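Local structure of metallo-carboxypeptidase (Pseudomonas aeruginosa, 4A39) at residues S46-W51 and L230-A235; A177-G182 and D238-W243; S22-V27 and A39-L44; Q154-E159 and N221-F226. The protein is a zinc-dependent M14 metallocarboxypeptidase of the cytosolic carboxypeptidase type, which probably trims residues from the C-terminal end of peptide or protein substrates. All coordinates share one frame; numbering follows the deposited sequence.

How the contacts relate
From the N terminus, contact 3 closes first: S22-V27 pairs with A39-L44 across a short loop at the edge of the N-terminal beta sheet. A few residues on, S46-W51 opens contact 1, whose partner L230-A235 lies far along the chain, so that this contact binds the N-terminal domain to the zinc carboxypeptidase domain. Contact 4 (Q154-E159 with N221-F226) is nested inside that long loop. Contact 2 (A177-G182 with D238-W243) crosses both contact 1 and contact 4. D43 of contact 3 holds the backbone of L230 in contact 1, while Q179 O of contact 2 accepts a hydrogen bond from N221 ND2 of contact 4.

Contact 1: S46-W51 and L230-A235; sequences SQHFQW and LRTNAA. With GEM ((2-guanidinoethylmercapto)succinic acid), chain D.
S46, H48, the F49 backbone and the CB atoms of Q50 and W51 pack against L230, R231 and T232 in a buried loop-to-loop contact at the junction of the N-terminal domain with the zinc carboxypeptidase domain. Most of the touching is between carbons. The imidazole of H48 lies over the aliphatic start of R231: R231 CG sits 3.8 Å from the ring centroid and 14° off the ring normal, a CH-pi contact over one face. H48 is held by S46, whose OG hydrogen-bonds to ND1 of H48 at 2.9 Å. The same S46 OG is also 2.9 Å from T232 OG1. L230 fills the other end, its CD2 touching F49 C at 3.5 Å and Q50 CB at 3.6 Å.

Past its CG, R231 turns away from H48 through a bend at chi2 (79°) and carries its guanidinium to the ligand. R231 NH2 donates almost straight to O15 of the bound succinic acid derivative at 2.7 Å, with O15 close to the guanidinium plane. R231 NH1 reaches the zinc-bound O13 of the ligand at 3.0 Å along a more bent path, and NE forms a salt bridge with D238. R231 therefore grips both carboxylates of the ligand while its stem rests on the N-terminal domain. The D43 carboxylate accepts the backbone N-H groups of L230, R231 and T232. The pairing lies in the loop between strands 36-39 and 53-57, against the loop linking helices 222-226 and 252-264.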
# COMPACT_ATOMS: atom_id res chain seq x y z
N SER A 46 16.80 -9.85 -2.16
CA SER A 46 16.70 -9.97 -0.71
C SER A 46 15.96 -11.26 -0.35
O SER A 46 15.25 -11.83 -1.19
CB SER A 46 16.02 -8.75 -0.09
OG SER A 46 14.63 -8.74 -0.32
N GLN A 47 16.13 -11.71 0.88
CA GLN A 47 15.51 -12.95 1.34
C GLN A 47 14.01 -12.90 1.58
O GLN A 47 13.36 -13.95 1.69
CB GLN A 47 16.19 -13.42 2.64
CG GLN A 47 16.03 -12.45 3.80
CD GLN A 47 15.80 -13.14 5.12
OE1 GLN A 47 16.65 -13.89 5.61
NE2 GLN A 47 14.63 -12.90 5.71
N HIS A 48 13.45 -11.70 1.66
CA HIS A 48 12.03 -11.53 1.93
C HIS A 48 11.06 -12.14 0.93
O HIS A 48 11.33 -12.20 -0.26
CB HIS A 48 11.65 -10.05 2.02
CG HIS A 48 12.55 -9.24 2.88
ND1 HIS A 48 13.75 -8.71 2.43
CD2 HIS A 48 12.43 -8.83 4.17
CE1 HIS A 48 14.32 -8.02 3.39
NE2 HIS A 48 13.54 -8.07 4.46
N PHE A 49 9.91 -12.56 1.44
CA PHE A 49 8.83 -13.06 0.61
C PHE A 49 7.58 -13.27 1.43
O PHE A 49 7.64 -13.53 2.64
CB PHE A 49 9.20 -14.34 -0.16
CG PHE A 49 9.32 -15.59 0.69
CD1 PHE A 49 8.21 -16.40 0.93
CD2 PHE A 49 10.56 -16.00 1.16
CE1 PHE A 49 8.34 -17.60 1.62
CE2 PHE A 49 10.70 -17.19 1.86
CZ PHE A 49 9.59 -18.00 2.09
N GLN A 50 6.44 -13.11 0.76
CA GLN A 50 5.12 -13.31 1.35
C GLN A 50 4.10 -13.12 0.23
O GLN A 50 3.17 -13.91 0.09
CB GLN A 50 4.85 -12.30 2.47
CG GLN A 50 3.56 -12.60 3.24
CD GLN A 50 3.81 -13.14 4.65
OE1 GLN A 50 4.92 -13.52 5.00
NE2 GLN A 50 2.75 -13.18 5.46
N TRP A 51 4.29 -12.07 -0.57
CA TRP A 51 3.41 -11.79 -1.70
C TRP A 51 3.51 -12.88 -2.75
O TRP A 51 4.59 -13.37 -3.07
CB TRP A 51 3.77 -10.43 -2.32
CG TRP A 51 3.16 -10.20 -3.69
CD1 TRP A 51 3.70 -10.53 -4.90
CD2 TRP A 51 1.86 -9.65 -3.97
NE1 TRP A 51 2.82 -10.23 -5.91
CE2 TRP A 51 1.69 -9.69 -5.37
CE3 TRP A 51 0.83 -9.14 -3.17
CZ2 TRP A 51 0.52 -9.24 -5.99
CZ3 TRP A 51 -0.33 -8.69 -3.79
CH2 TRP A 51 -0.48 -8.74 -5.18
N LEU A 230 8.10 -8.32 -2.43
CA LEU A 230 7.30 -8.02 -1.25
C LEU A 230 7.81 -6.79 -0.53
O LEU A 230 7.07 -5.83 -0.28
CB LEU A 230 7.34 -9.18 -0.24
CG LEU A 230 6.96 -8.76 1.19
CD1 LEU A 230 5.45 -8.52 1.27
CD2 LEU A 230 7.38 -9.82 2.19
N ARG A 231 9.10 -6.82 -0.23
CA ARG A 231 9.74 -5.81 0.59
C ARG A 231 10.76 -4.81 0.04
O ARG A 231 10.76 -3.64 0.43
CB ARG A 231 10.41 -6.55 1.75
CG ARG A 231 10.86 -5.70 2.91
CD ARG A 231 9.69 -5.35 3.78
NE ARG A 231 10.09 -4.46 4.85
CZ ARG A 231 9.25 -3.87 5.69
NH1 ARG A 231 7.94 -4.08 5.59
NH2 ARG A 231 9.73 -3.05 6.62
N THR A 232 11.62 -5.28 -0.86
CA THR A 232 12.70 -4.43 -1.36
C THR A 232 12.63 -3.93 -2.79
O THR A 232 11.85 -4.42 -3.60
CB THR A 232 14.04 -5.15 -1.17
OG1 THR A 232 14.02 -6.41 -1.86
CG2 THR A 232 14.30 -5.41 0.31
N ASN A 233 13.45 -2.92 -3.09
CA ASN A 233 13.52 -2.39 -4.45
C ASN A 233 14.47 -3.31 -5.21
O ASN A 233 14.92 -4.32 -4.66
CB ASN A 233 13.98 -0.92 -4.47
CG ASN A 233 15.47 -0.72 -4.17
OD1 ASN A 233 16.17 -1.63 -3.74
ND2 ASN A 233 15.94 0.50 -4.40
N ALA A 234 14.76 -2.98 -6.46
CA ALA A 234 15.61 -3.83 -7.29
C ALA A 234 16.99 -4.12 -6.71
O ALA A 234 17.51 -5.22 -6.89
CB ALA A 234 15.75 -3.23 -8.69
N ALA A 235 17.58 -3.15 -6.02
CA ALA A 235 18.91 -3.33 -5.44
C ALA A 235 18.90 -4.10 -4.12
O ALA A 235 19.95 -4.34 -3.53
CB ALA A 235 19.58 -1.96 -5.24
C8 GEM D . 6.37 -0.40 8.80
S7 GEM D . 5.77 1.20 8.15
C6 GEM D . 5.65 2.16 9.71
C5 GEM D . 5.36 1.33 10.95
N3 GEM D . 6.53 0.52 11.32
C1 GEM D . 7.16 0.77 12.47
N4 GEM D . 6.72 1.74 13.26
N2 GEM D . 8.22 0.05 12.83
C9 GEM D . 7.71 -0.80 8.16
O14 GEM D . 8.25 0.03 7.40
O15 GEM D . 8.15 -1.93 8.45
C10 GEM D . 5.33 -1.50 8.59
C11 GEM D . 5.02 -1.73 7.11
O12 GEM D . 3.82 -1.71 6.76
O13 GEM D . 6.00 -1.94 6.36

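Contact 2: A177-G182 and D238-W243; sequences AQQHPG and DLNRAW. With ZN (zinc ion), chain C; GEM ((2-guanidinoethylmercapto)succinic acid), chain D.
Q179 and H180 reach across to D238, N240 and W243 through three side-chain hydrogen bonds, which make up the tight part of the contact. The amide of Q179 is buried and used at both ends. Q179 OE1 accepts from W243 NE1 at 2.9 Å and lies in the indole plane, at its edge. Q179 NE2 gives to N240 OD1 at 2.9 Å, from above that carbonyl's plane and not along a lone pair; the two amides are 79° apart. Q179 NE2 and N240 OD1 have further partners in D271 and the backbone of A332. H180 NE2 donates to D238 OD1 at 2.7 Å, in the imidazole plane and on the syn side, tilted 29° from the carboxylate plane. The N-H of N240 meets the same oxygen from the anti side and the opposite face, an Asx turn that fixes the carboxylate.

The looser side has a water joining Q179 O to L239 N in place of a direct backbone contact, and the partly exposed R241, which hardly touches 177-182.

The far side of the H180 ring serves the metal: H180 ND1 binds zinc at 2.1 Å. O13 of the ligand also binds zinc, at 2.2 Å. The ligand's second carboxylate is pinned by N240 ND2, 2.8 Å from O14 and almost straight, and by R241, whose NH1 and NH2 reach O14 and O15 at 3.0 Å each. Together with E183 and H273, this is the zinc site of the M14 carboxypeptidases, where the HxxE pair and an Asn-Arg pair face the metal and the carboxylate pocket.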
# COMPACT_ATOMS: atom_id res chain seq x y z
N ALA A 177 2.99 6.37 -1.55
CA ALA A 177 2.50 5.01 -1.38
C ALA A 177 3.36 3.88 -1.92
O ALA A 177 4.17 4.05 -2.83
CB ALA A 177 1.11 4.90 -2.00
N GLN A 178 3.14 2.71 -1.33
CA GLN A 178 3.78 1.45 -1.70
C GLN A 178 5.31 1.39 -1.77
O GLN A 178 5.87 0.91 -2.76
CB GLN A 178 3.17 0.95 -3.02
CG GLN A 178 2.82 -0.55 -3.01
CD GLN A 178 1.95 -0.97 -4.19
OE1 GLN A 178 0.94 -0.33 -4.48
NE2 GLN A 178 2.32 -2.05 -4.86
N GLN A 179 5.98 1.88 -0.73
CA GLN A 179 7.43 1.79 -0.68
C GLN A 179 7.78 0.30 -0.68
O GLN A 179 8.82 -0.11 -1.19
CB GLN A 179 7.99 2.42 0.58
CG GLN A 179 8.03 3.93 0.58
CD GLN A 179 8.84 4.44 1.75
OE1 GLN A 179 10.08 4.42 1.71
NE2 GLN A 179 8.16 4.87 2.80
N HIS A 180 6.90 -0.50 -0.08
CA HIS A 180 7.08 -1.95 -0.04
C HIS A 180 6.16 -2.45 -1.16
O HIS A 180 4.94 -2.36 -1.06
CB HIS A 180 6.66 -2.48 1.33
CG HIS A 180 7.56 -2.03 2.44
ND1 HIS A 180 7.08 -1.52 3.63
CD2 HIS A 180 8.91 -1.99 2.53
CE1 HIS A 180 8.10 -1.19 4.40
NE2 HIS A 180 9.22 -1.46 3.76
N PRO A 181 6.76 -2.99 -2.23
CA PRO A 181 6.05 -3.50 -3.41
C PRO A 181 4.87 -4.45 -3.23
O PRO A 181 3.92 -4.39 -4.00
CB PRO A 181 7.16 -4.11 -4.26
CG PRO A 181 8.12 -4.61 -3.23
CD PRO A 181 8.17 -3.44 -2.26
N GLY A 182 4.93 -5.30 -2.22
CA GLY A 182 3.85 -6.25 -2.01
C GLY A 182 2.59 -5.67 -1.38
O GLY A 182 1.55 -6.34 -1.33
N ASP A 238 15.43 -2.03 1.57
CA ASP A 238 14.11 -1.79 2.14
C ASP A 238 14.01 -0.27 2.11
O ASP A 238 14.68 0.40 2.90
CB ASP A 238 14.04 -2.28 3.59
CG ASP A 238 12.67 -2.08 4.23
OD1 ASP A 238 11.93 -1.17 3.80
OD2 ASP A 238 12.33 -2.83 5.17
N LEU A 239 13.21 0.28 1.21
CA LEU A 239 13.09 1.72 1.09
C LEU A 239 12.66 2.42 2.37
O LEU A 239 13.07 3.56 2.62
CB LEU A 239 12.15 2.09 -0.06
CG LEU A 239 12.63 1.75 -1.47
CD1 LEU A 239 11.64 2.29 -2.49
CD2 LEU A 239 14.01 2.35 -1.71
N ASN A 240 11.87 1.76 3.20
CA ASN A 240 11.45 2.43 4.42
C ASN A 240 12.44 2.32 5.57
O ASN A 240 12.08 2.47 6.74
CB ASN A 240 10.06 1.99 4.86
CG ASN A 240 9.36 3.07 5.65
OD1 ASN A 240 9.51 4.26 5.35
ND2 ASN A 240 8.60 2.68 6.66
N ARG A 241 13.70 2.04 5.22
CA ARG A 241 14.78 1.98 6.19
C ARG A 241 15.93 2.80 5.59
O ARG A 241 17.05 2.77 6.09
CB ARG A 241 15.26 0.54 6.42
CG ARG A 241 14.24 -0.36 7.10
CD ARG A 241 13.97 0.06 8.53
NE ARG A 241 13.03 -0.85 9.17
CZ ARG A 241 11.72 -0.88 8.92
NH1 ARG A 241 11.19 -0.05 8.03
NH2 ARG A 241 10.95 -1.78 9.52
N ALA A 242 15.63 3.53 4.52
CA ALA A 242 16.64 4.33 3.83
C ALA A 242 16.47 5.84 3.96
O ALA A 242 17.12 6.60 3.24
CB ALA A 242 16.68 3.95 2.35
N TRP A 243 15.61 6.28 4.87
CA TRP A 243 15.39 7.72 4.98
C TRP A 243 16.43 8.50 5.76
O TRP A 243 16.56 9.71 5.58
CB TRP A 243 13.98 7.97 5.53
CG TRP A 243 12.95 7.57 4.52
CD1 TRP A 243 12.62 6.30 4.15
CD2 TRP A 243 12.17 8.45 3.69
NE1 TRP A 243 11.69 6.33 3.13
CE2 TRP A 243 11.40 7.63 2.83
CE3 TRP A 243 12.05 9.84 3.59
CZ2 TRP A 243 10.52 8.16 1.88
CZ3 TRP A 243 11.18 10.37 2.64
CH2 TRP A 243 10.43 9.53 1.80
ZN ZN C . 5.13 -1.41 4.39
C8 GEM D . 6.37 -0.40 8.80
S7 GEM D . 5.77 1.20 8.15
C6 GEM D . 5.65 2.16 9.71
C5 GEM D . 5.36 1.33 10.95
N3 GEM D . 6.53 0.52 11.32
C1 GEM D . 7.16 0.77 12.47
N4 GEM D . 6.72 1.74 13.26
N2 GEM D . 8.22 0.05 12.83
C9 GEM D . 7.71 -0.80 8.16
O14 GEM D . 8.25 0.03 7.40
O15 GEM D . 8.15 -1.93 8.45
C10 GEM D . 5.33 -1.50 8.59
C11 GEM D . 5.02 -1.73 7.11
O12 GEM D . 3.82 -1.71 6.76
O13 GEM D . 6.00 -1.94 6.36
O HOH W 1 11.30 -1.17 -0.35

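Contact 3: S22-V27 and A39-L44; sequences SGNIQV and AIRPDL
Q26 and A39 form an antiparallel hydrogen-bonded pair, with Q26 N to A39 O at 2.8 Å and A39 N to Q26 O at 2.9 Å. Two residues before Q26 the backbones part, and the side chain of N24 takes over the pairing. Its CG lies opposite the backbone N (chi1 -178°), which carries the amide across to the main chain of R41. N24 OD1 accepts from R41 N at 2.8 Å, in the carbonyl plane and on a lone pair, while N24 ND2 gives to R41 O at 2.9 Å. One amide thus grips both polar backbone atoms, N and O, of R41.

The R41 side chain folds back, bent at chi2 and chi3, and lays its guanidinium over that amide: N24 ND2 sits 3.6 Å above the guanidinium plane, over its centre, the two planes 27° apart. R41 NE is tied to P42 O at 2.9 Å, R41 NH2 to the backbone of H227, and ND2 of N24 also meets G228 O. I25 CD1 rests on A39 O at 3.5 Å.

Strands 26-29 and 36-39, consecutive in sequence, form a beta hairpin at an outer edge of the N-terminal domain's sheet, with an asparagine amide extending the strand pairing beyond its end.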
# COMPACT_ATOMS: atom_id res chain seq x y z
N SER A 22 3.87 -8.22 -11.59
CA SER A 22 3.68 -8.56 -10.17
C SER A 22 3.51 -10.05 -9.91
O SER A 22 3.14 -10.46 -8.80
CB SER A 22 2.49 -7.80 -9.56
OG SER A 22 1.24 -8.36 -9.92
N GLY A 23 3.78 -10.87 -10.92
CA GLY A 23 3.66 -12.30 -10.73
C GLY A 23 4.71 -12.84 -9.77
O GLY A 23 5.84 -12.35 -9.74
N ASN A 24 4.33 -13.83 -8.98
CA ASN A 24 5.26 -14.46 -8.04
C ASN A 24 4.81 -15.85 -7.62
O ASN A 24 3.81 -16.01 -6.91
CB ASN A 24 5.46 -13.61 -6.78
CG ASN A 24 6.47 -14.23 -5.82
OD1 ASN A 24 6.48 -15.45 -5.61
ND2 ASN A 24 7.31 -13.40 -5.21
N ILE A 25 5.55 -16.86 -8.07
CA ILE A 25 5.29 -18.24 -7.71
C ILE A 25 6.28 -19.16 -8.40
O ILE A 25 6.81 -18.83 -9.47
CB ILE A 25 3.85 -18.69 -8.10
CG1 ILE A 25 3.38 -19.80 -7.15
CG2 ILE A 25 3.82 -19.23 -9.52
CD1 ILE A 25 3.11 -19.31 -5.74
N GLN A 26 6.54 -20.30 -7.77
CA GLN A 26 7.41 -21.34 -8.31
C GLN A 26 6.54 -22.59 -8.28
O GLN A 26 5.99 -22.94 -7.24
CB GLN A 26 8.65 -21.55 -7.43
CG GLN A 26 9.65 -20.38 -7.44
CD GLN A 26 10.49 -20.32 -8.70
OE1 GLN A 26 9.99 -20.50 -9.81
NE2 GLN A 26 11.79 -20.04 -8.53
N VAL A 27 6.38 -23.26 -9.43
CA VAL A 27 5.56 -24.46 -9.48
C VAL A 27 6.36 -25.69 -9.09
O VAL A 27 7.42 -25.94 -9.65
CB VAL A 27 4.97 -24.68 -10.89
CG1 VAL A 27 4.18 -25.98 -10.94
CG2 VAL A 27 4.08 -23.51 -11.27
N ALA A 39 5.54 -22.81 -4.36
CA ALA A 39 6.41 -22.11 -3.42
C ALA A 39 6.46 -20.62 -3.79
O ALA A 39 6.37 -20.25 -4.96
CB ALA A 39 7.82 -22.69 -3.46
N ILE A 40 6.58 -19.78 -2.77
CA ILE A 40 6.66 -18.34 -2.98
C ILE A 40 8.12 -18.02 -3.30
O ILE A 40 9.04 -18.61 -2.74
CB ILE A 40 6.20 -17.57 -1.72
CG1 ILE A 40 4.78 -18.02 -1.34
CG2 ILE A 40 6.20 -16.06 -1.99
CD1 ILE A 40 4.27 -17.43 -0.03
N ARG A 41 8.32 -17.09 -4.23
CA ARG A 41 9.67 -16.70 -4.65
C ARG A 41 10.21 -15.51 -3.85
O ARG A 41 9.52 -14.51 -3.66
CB ARG A 41 9.66 -16.33 -6.13
CG ARG A 41 11.04 -16.08 -6.74
CD ARG A 41 10.97 -15.00 -7.81
NE ARG A 41 10.90 -13.67 -7.21
CZ ARG A 41 10.02 -12.73 -7.54
NH1 ARG A 41 9.11 -12.97 -8.48
NH2 ARG A 41 10.04 -11.55 -6.93
N PRO A 42 11.45 -15.62 -3.36
CA PRO A 42 12.04 -14.51 -2.59
C PRO A 42 12.26 -13.28 -3.49
O PRO A 42 12.33 -13.40 -4.71
CB PRO A 42 13.37 -15.09 -2.11
CG PRO A 42 13.06 -16.57 -1.99
CD PRO A 42 12.29 -16.82 -3.26
N ASP A 43 12.38 -12.11 -2.87
CA ASP A 43 12.61 -10.87 -3.61
C ASP A 43 13.83 -10.96 -4.53
O ASP A 43 14.76 -11.74 -4.29
CB ASP A 43 12.80 -9.71 -2.62
CG ASP A 43 11.49 -9.20 -2.06
OD1 ASP A 43 10.43 -9.80 -2.36
OD2 ASP A 43 11.51 -8.19 -1.32
N LEU A 44 13.84 -10.13 -5.58
CA LEU A 44 14.93 -10.11 -6.56
C LEU A 44 16.31 -10.12 -5.92
O LEU A 44 17.19 -10.90 -6.33
CB LEU A 44 14.82 -8.87 -7.46
CG LEU A 44 14.26 -9.02 -8.87
CD1 LEU A 44 14.34 -7.67 -9.57
CD2 LEU A 44 15.05 -10.05 -9.66
O HOH W 2 7.87 -15.39 -10.18

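Contact 4: Q154-E159 and N221-F226; sequences QGRDIE and NPDGAF
Q154 and R156, in the beta-hairpin turn between strands 144-151 and 157-163, clasp the first turn of helix 222-226 through D223. The helix start is a classic N-cap: N221 OD1 accepts the N-H of G224 at 3.0 Å, and P222 takes the first helical position. D223 follows, and its carboxylate faces the hairpin turn with both oxygens engaged. D223 OD2 accepts from the backbone N of Q154 at 2.9 Å, on the syn side but tilted from the carboxylate plane. D223 OD1 accepts from NH1 of R156 at 2.9 Å in a salt bridge. The oxygen lies at the edge of the guanidinium, yet the nitrogen approaches from above the carboxylate plane, and the two flat groups are 73° apart. OD1 also accepts from the hydroxyl of S152, a residue of the same turn that holds the backbone N of R156 too.

Extended from CG to NE, the R156 chain passes P222 and D223 to reach F226. R156 CB packs on P222 CG at 3.8 Å, and D223 OD1 sits 3.4 Å from R156 CG. Beyond NE, a turn at chi4 (78°) brings one guanidinium face over F226 CB, with R156 NH2 3.2 Å from F226 CD2. Guanidinium and phenyl planes lie 26° apart, although the ring itself is met obliquely, and F226 CB stands 4.0 Å above the R156 guanidinium plane, displaced toward its rim.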
# COMPACT_ATOMS: atom_id res chain seq x y z
N GLN A 154 15.99 0.45 -11.98
CA GLN A 154 15.89 -0.14 -13.31
C GLN A 154 15.31 0.77 -14.39
O GLN A 154 14.91 0.30 -15.46
CB GLN A 154 15.10 -1.45 -13.24
CG GLN A 154 15.70 -2.45 -12.26
CD GLN A 154 15.05 -3.81 -12.36
OE1 GLN A 154 13.83 -3.92 -12.45
NE2 GLN A 154 15.87 -4.87 -12.35
N GLY A 155 15.24 2.07 -14.12
CA GLY A 155 14.74 3.00 -15.12
C GLY A 155 13.25 3.17 -15.31
O GLY A 155 12.79 3.40 -16.42
N ARG A 156 12.48 3.05 -14.23
CA ARG A 156 11.04 3.24 -14.30
C ARG A 156 10.71 4.58 -13.65
O ARG A 156 11.42 5.02 -12.74
CB ARG A 156 10.31 2.09 -13.60
CG ARG A 156 10.50 0.74 -14.29
CD ARG A 156 9.59 -0.33 -13.71
NE ARG A 156 9.66 -1.58 -14.47
CZ ARG A 156 10.64 -2.47 -14.37
NH1 ARG A 156 11.65 -2.27 -13.53
NH2 ARG A 156 10.62 -3.56 -15.13
N ASP A 157 9.65 5.23 -14.11
CA ASP A 157 9.26 6.54 -13.59
C ASP A 157 8.66 6.54 -12.18
O ASP A 157 7.88 5.67 -11.82
CB ASP A 157 8.23 7.21 -14.50
CG ASP A 157 8.83 7.76 -15.78
OD1 ASP A 157 10.02 8.13 -15.75
OD2 ASP A 157 8.11 7.85 -16.79
N ILE A 158 9.04 7.56 -11.40
CA ILE A 158 8.51 7.77 -10.06
C ILE A 158 7.86 9.16 -10.16
O ILE A 158 8.49 10.17 -9.85
CB ILE A 158 9.61 7.84 -8.97
CG1 ILE A 158 10.53 6.62 -9.06
CG2 ILE A 158 8.97 7.93 -7.60
CD1 ILE A 158 9.85 5.33 -8.72
N GLU A 159 6.61 9.22 -10.59
CA GLU A 159 5.93 10.50 -10.74
C GLU A 159 5.53 11.18 -9.44
O GLU A 159 5.05 10.53 -8.51
CB GLU A 159 4.67 10.35 -11.60
CG GLU A 159 4.93 9.86 -13.01
CD GLU A 159 4.70 8.38 -13.16
OE1 GLU A 159 4.91 7.64 -12.18
OE2 GLU A 159 4.32 7.94 -14.27
N ASN A 221 7.84 2.31 -5.54
CA ASN A 221 8.71 1.18 -5.87
C ASN A 221 8.20 0.43 -7.10
O ASN A 221 7.78 -0.73 -6.99
CB ASN A 221 8.77 0.22 -4.67
CG ASN A 221 10.02 -0.64 -4.66
OD1 ASN A 221 10.60 -0.96 -5.71
ND2 ASN A 221 10.42 -1.06 -3.47
N PRO A 222 8.23 1.06 -8.28
CA PRO A 222 7.76 0.40 -9.50
C PRO A 222 8.52 -0.87 -9.86
O PRO A 222 7.93 -1.81 -10.37
CB PRO A 222 7.89 1.49 -10.56
CG PRO A 222 9.01 2.34 -10.05
CD PRO A 222 8.71 2.43 -8.57
N ASP A 223 9.83 -0.89 -9.59
CA ASP A 223 10.63 -2.08 -9.91
C ASP A 223 10.14 -3.27 -9.07
O ASP A 223 9.88 -4.34 -9.60
CB ASP A 223 12.11 -1.85 -9.61
CG ASP A 223 12.72 -0.76 -10.47
OD1 ASP A 223 12.09 -0.34 -11.46
OD2 ASP A 223 13.85 -0.33 -10.14
N GLY A 224 10.04 -3.06 -7.77
CA GLY A 224 9.59 -4.13 -6.89
C GLY A 224 8.20 -4.62 -7.23
O GLY A 224 7.94 -5.82 -7.22
N ALA A 225 7.28 -3.70 -7.50
CA ALA A 225 5.91 -4.08 -7.82
C ALA A 225 5.87 -4.94 -9.08
O ALA A 225 5.31 -6.04 -9.07
CB ALA A 225 5.05 -2.83 -8.01
N PHE A 226 6.49 -4.46 -10.15
CA PHE A 226 6.51 -5.20 -11.41
C PHE A 226 7.10 -6.61 -11.25
O PHE A 226 6.60 -7.57 -11.84
CB PHE A 226 7.31 -4.44 -12.46
CG PHE A 226 7.42 -5.16 -13.77
CD1 PHE A 226 6.34 -5.21 -14.64
CD2 PHE A 226 8.59 -5.83 -14.11
CE1 PHE A 226 6.43 -5.92 -15.85
CE2 PHE A 226 8.69 -6.54 -15.30
CZ PHE A 226 7.61 -6.59 -16.17